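Local structure of uncharacterized protein (3JYG) at residues M106-A111 with R153-P158. The protein is of unknown function but belongs to the 6-pyruvoyl tetrahydropterin synthase family and carries a zinc ion held by histidines. Sequence-based numbering, arbitrary orientation.
Sequences MEEGYA and RSRIQP
Arg-155, near the C-terminal end of helix 141-155, reaches over to Glu-108 in the turn that joins strands 103-105 and 110-113, and one salt bridge carries most of the contact. The arginine side chain sets out from CB toward the turn. Its CG stands beside the backbone N, and bends at chi2 (-65°) and chi3 direct the chain toward the turn, so that NH2 reaches it while CG, CD and NE do not. CZ comes no nearer than 4.1 Å to OE2 of Glu-108. NH1 lies on the side of the helix, where OG of Ser-154 sits at the edge of the guanidinium, in its plane. NH2 does the touching: it is 2.9 Å from OE2 of Glu-108, which meets the guanidinium edge near its plane, and also packs 3.8 Å from CG of the same glutamate. The carboxylate and guanidinium planes are turned 36° apart and a single oxygen is engaged, so the pair is not the flat two-pronged kind; with an N-H...O angle of 121° the hydrogen bond itself is weak. Glu-108 bends at chi2, which turns its carboxylate toward NH2, and the two side chains cross at about a right angle. Glu-107 adds a second negative charge, its OE1 4.4 Å from NH2 of Arg-155 but well out of the guanidinium plane. The turn, type I from Met-106 to Gly-109, is also tied to the helix by Trp-147 NE1, hydrogen-bonded to Glu-108 O, and Trp-68 of helix 67-77 packs against Arg-155. Two acidic groups beside one guanidinium imply an attraction, probably weakened by solvent, between hairpin and helix end, and the weak, bent hydrogen bond suggests that charge contributes more than directional bonding.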
HETATM    1  N   MSE A 106     -19.288  25.934   6.866  1.00 25.23           N
HETATM    2  CA  MSE A 106     -18.727  26.182   5.555  1.00 26.02           C
HETATM    3  C   MSE A 106     -19.327  25.180   4.602  1.00 25.59           C
HETATM    4  O   MSE A 106     -19.928  24.202   5.025  1.00 25.01           O
HETATM    5  CB  MSE A 106     -17.208  26.047   5.638  1.00 26.58           C
HETATM    6  CG  MSE A 106     -16.670  26.725   6.891  1.00 30.07           C
HETATM    7 SE   MSE A 106     -17.058  28.645   6.750  1.00 33.55          SE
HETATM    8  CE  MSE A 106     -16.200  29.213   8.426  1.00 33.03           C
ATOM      9  N   GLU A 107     -19.151  25.412   3.316  1.00 26.38           N
ATOM     10  CA  GLU A 107     -19.704  24.496   2.311  1.00 27.41           C
ATOM     11  C   GLU A 107     -19.221  23.029   2.503  1.00 26.04           C
ATOM     12  O   GLU A 107     -20.015  22.104   2.364  1.00 25.41           O
ATOM     13  CB  GLU A 107     -19.386  24.996   0.906  1.00 27.49           C
ATOM     14  CG  GLU A 107     -20.384  25.998   0.343  1.00 33.75           C
ATOM     15  CD  GLU A 107     -20.661  25.724  -1.144  1.00 40.41           C
ATOM     16  OE1 GLU A 107     -19.679  25.540  -1.921  1.00 41.56           O
ATOM     17  OE2 GLU A 107     -21.862  25.657  -1.532  1.00 44.01           O
ATOM     18  N   GLU A 108     -17.953  22.830   2.873  1.00 25.02           N
ATOM     19  CA  GLU A 108     -17.384  21.461   2.970  1.00 24.87           C
ATOM     20  C   GLU A 108     -17.954  20.617   4.112  1.00 23.66           C
ATOM     21  O   GLU A 108     -17.563  19.485   4.280  1.00 24.31           O
ATOM     22  CB  GLU A 108     -15.843  21.476   3.050  1.00 25.00           C
ATOM     23  CG  GLU A 108     -15.143  22.143   1.869  1.00 24.93           C
ATOM     24  CD  GLU A 108     -15.259  23.657   1.864  1.00 28.88           C
ATOM     25  OE1 GLU A 108     -15.802  24.253   2.817  1.00 27.26           O
ATOM     26  OE2 GLU A 108     -14.809  24.261   0.880  1.00 30.97           O
ATOM     27  N   GLY A 109     -18.842  21.196   4.909  1.00 22.87           N
ATOM     28  CA  GLY A 109     -19.470  20.491   6.025  1.00 22.07           C
ATOM     29  C   GLY A 109     -18.621  20.483   7.293  1.00 21.83           C
ATOM     30  O   GLY A 109     -18.545  19.463   7.973  1.00 24.75           O
ATOM     31  N   TYR A 110     -17.925  21.575   7.600  1.00 18.44           N
ATOM     32  CA  TYR A 110     -17.374  21.740   8.947  1.00 17.19           C
ATOM     33  C   TYR A 110     -17.732  23.167   9.350  1.00 16.39           C
ATOM     34  O   TYR A 110     -18.226  23.964   8.509  1.00 15.06           O
ATOM     35  CB  TYR A 110     -15.835  21.531   9.019  1.00 15.92           C
ATOM     36  CG  TYR A 110     -15.125  22.647   8.303  1.00 17.73           C
ATOM     37  CD1 TYR A 110     -15.039  22.646   6.912  1.00 16.63           C
ATOM     38  CD2 TYR A 110     -14.670  23.775   9.002  1.00 19.40           C
ATOM     39  CE1 TYR A 110     -14.449  23.690   6.226  1.00 17.57           C
ATOM     40  CE2 TYR A 110     -14.062  24.842   8.320  1.00 20.33           C
ATOM     41  CZ  TYR A 110     -13.956  24.782   6.934  1.00 20.44           C
ATOM     42  OH  TYR A 110     -13.390  25.834   6.248  1.00 21.60           O
ATOM     43  N   ALA A 111     -17.513  23.452  10.626  1.00 15.32           N
ATOM     44  CA  ALA A 111     -17.682  24.788  11.164  1.00 15.94           C
ATOM     45  C   ALA A 111     -16.465  25.319  11.923  1.00 16.86           C
ATOM     46  O   ALA A 111     -15.676  24.559  12.508  1.00 16.45           O
ATOM     47  CB  ALA A 111     -18.942  24.865  12.053  1.00 14.83           C
ATOM     48  N   ARG A 153     -15.989  13.732  -4.127  1.00 19.82           N
ATOM     49  CA  ARG A 153     -17.005  13.386  -5.150  1.00 22.40           C
ATOM     50  C   ARG A 153     -17.770  14.594  -5.655  1.00 23.75           C
ATOM     51  O   ARG A 153     -18.073  14.668  -6.847  1.00 24.91           O
ATOM     52  CB  ARG A 153     -17.985  12.306  -4.691  1.00 21.82           C
ATOM     53  CG  ARG A 153     -17.359  10.913  -4.619  1.00 20.79           C
ATOM     54  CD  ARG A 153     -18.286   9.972  -3.872  1.00 21.90           C
ATOM     55  NE  ARG A 153     -19.442   9.631  -4.703  1.00 24.68           N
ATOM     56  CZ  ARG A 153     -20.513   8.932  -4.307  1.00 27.63           C
ATOM     57  NH1 ARG A 153     -20.653   8.477  -3.038  1.00 22.76           N
ATOM     58  NH2 ARG A 153     -21.475   8.724  -5.190  1.00 25.83           N
ATOM     59  N   SER A 154     -18.046  15.557  -4.776  1.00 25.19           N
ATOM     60  CA  SER A 154     -18.923  16.679  -5.145  1.00 26.76           C
ATOM     61  C   SER A 154     -18.211  17.731  -5.957  1.00 28.80           C
ATOM     62  O   SER A 154     -18.868  18.555  -6.609  1.00 29.86           O
ATOM     63  CB  SER A 154     -19.563  17.308  -3.900  1.00 26.59           C
ATOM     64  OG  SER A 154     -18.605  18.028  -3.159  1.00 26.49           O
ATOM     65  N   ARG A 155     -16.879  17.703  -5.921  1.00 29.70           N
ATOM     66  CA  ARG A 155     -16.018  18.691  -6.615  1.00 31.37           C
ATOM     67  C   ARG A 155     -15.315  18.217  -7.919  1.00 31.52           C
ATOM     68  O   ARG A 155     -15.058  19.045  -8.783  1.00 32.45           O
ATOM     69  CB  ARG A 155     -14.923  19.222  -5.658  1.00 32.04           C
ATOM     70  CG  ARG A 155     -15.424  19.858  -4.364  1.00 35.55           C
ATOM     71  CD  ARG A 155     -16.217  21.132  -4.623  1.00 40.84           C
ATOM     72  NE  ARG A 155     -15.841  22.205  -3.692  1.00 46.57           N
ATOM     73  CZ  ARG A 155     -16.249  22.299  -2.421  1.00 48.48           C
ATOM     74  NH1 ARG A 155     -17.048  21.373  -1.889  1.00 49.38           N
ATOM     75  NH2 ARG A 155     -15.851  23.324  -1.678  1.00 48.34           N
ATOM     76  N   ILE A 156     -14.967  16.934  -8.070  1.00 31.56           N
ATOM     77  CA  ILE A 156     -14.069  16.543  -9.191  1.00 32.42           C
ATOM     78  C   ILE A 156     -14.694  16.328 -10.586  1.00 32.04           C
ATOM     79  O   ILE A 156     -13.975  16.132 -11.581  1.00 30.55           O
ATOM     80  CB  ILE A 156     -13.123  15.288  -8.875  1.00 33.36           C
ATOM     81  CG1 ILE A 156     -13.945  14.072  -8.450  1.00 33.78           C
ATOM     82  CG2 ILE A 156     -12.023  15.645  -7.859  1.00 35.27           C
ATOM     83  CD1 ILE A 156     -14.648  13.355  -9.589  1.00 36.76           C
ATOM     84  N   GLN A 157     -16.018  16.354 -10.661  1.00 31.83           N
ATOM     85  CA  GLN A 157     -16.726  16.295 -11.940  1.00 32.28           C
ATOM     86  C   GLN A 157     -16.079  17.006 -13.145  1.00 30.59           C
ATOM     87  O   GLN A 157     -15.885  16.385 -14.170  1.00 30.61           O
ATOM     88  CB  GLN A 157     -18.137  16.823 -11.762  1.00 33.27           C
ATOM     89  CG  GLN A 157     -19.088  16.312 -12.794  1.00 38.08           C
ATOM     90  CD  GLN A 157     -20.409  15.940 -12.158  1.00 43.57           C
ATOM     91  OE1 GLN A 157     -20.442  15.392 -11.035  1.00 46.22           O
ATOM     92  NE2 GLN A 157     -21.511  16.221 -12.864  1.00 44.44           N
ATOM     93  N   PRO A 158     -15.747  18.314 -13.033  1.00 30.07           N
ATOM     94  CA  PRO A 158     -15.190  18.948 -14.237  1.00 29.68           C
ATOM     95  C   PRO A 158     -13.865  18.312 -14.692  1.00 29.73           C
ATOM     96  O   PRO A 158     -13.318  18.704 -15.720  1.00 28.72           O
ATOM     97  CB  PRO A 158     -14.958  20.399 -13.795  1.00 30.33           C
ATOM     98  CG  PRO A 158     -15.887  20.598 -12.621  1.00 29.46           C
ATOM     99  CD  PRO A 158     -15.925  19.282 -11.934  1.00 29.64           C
TER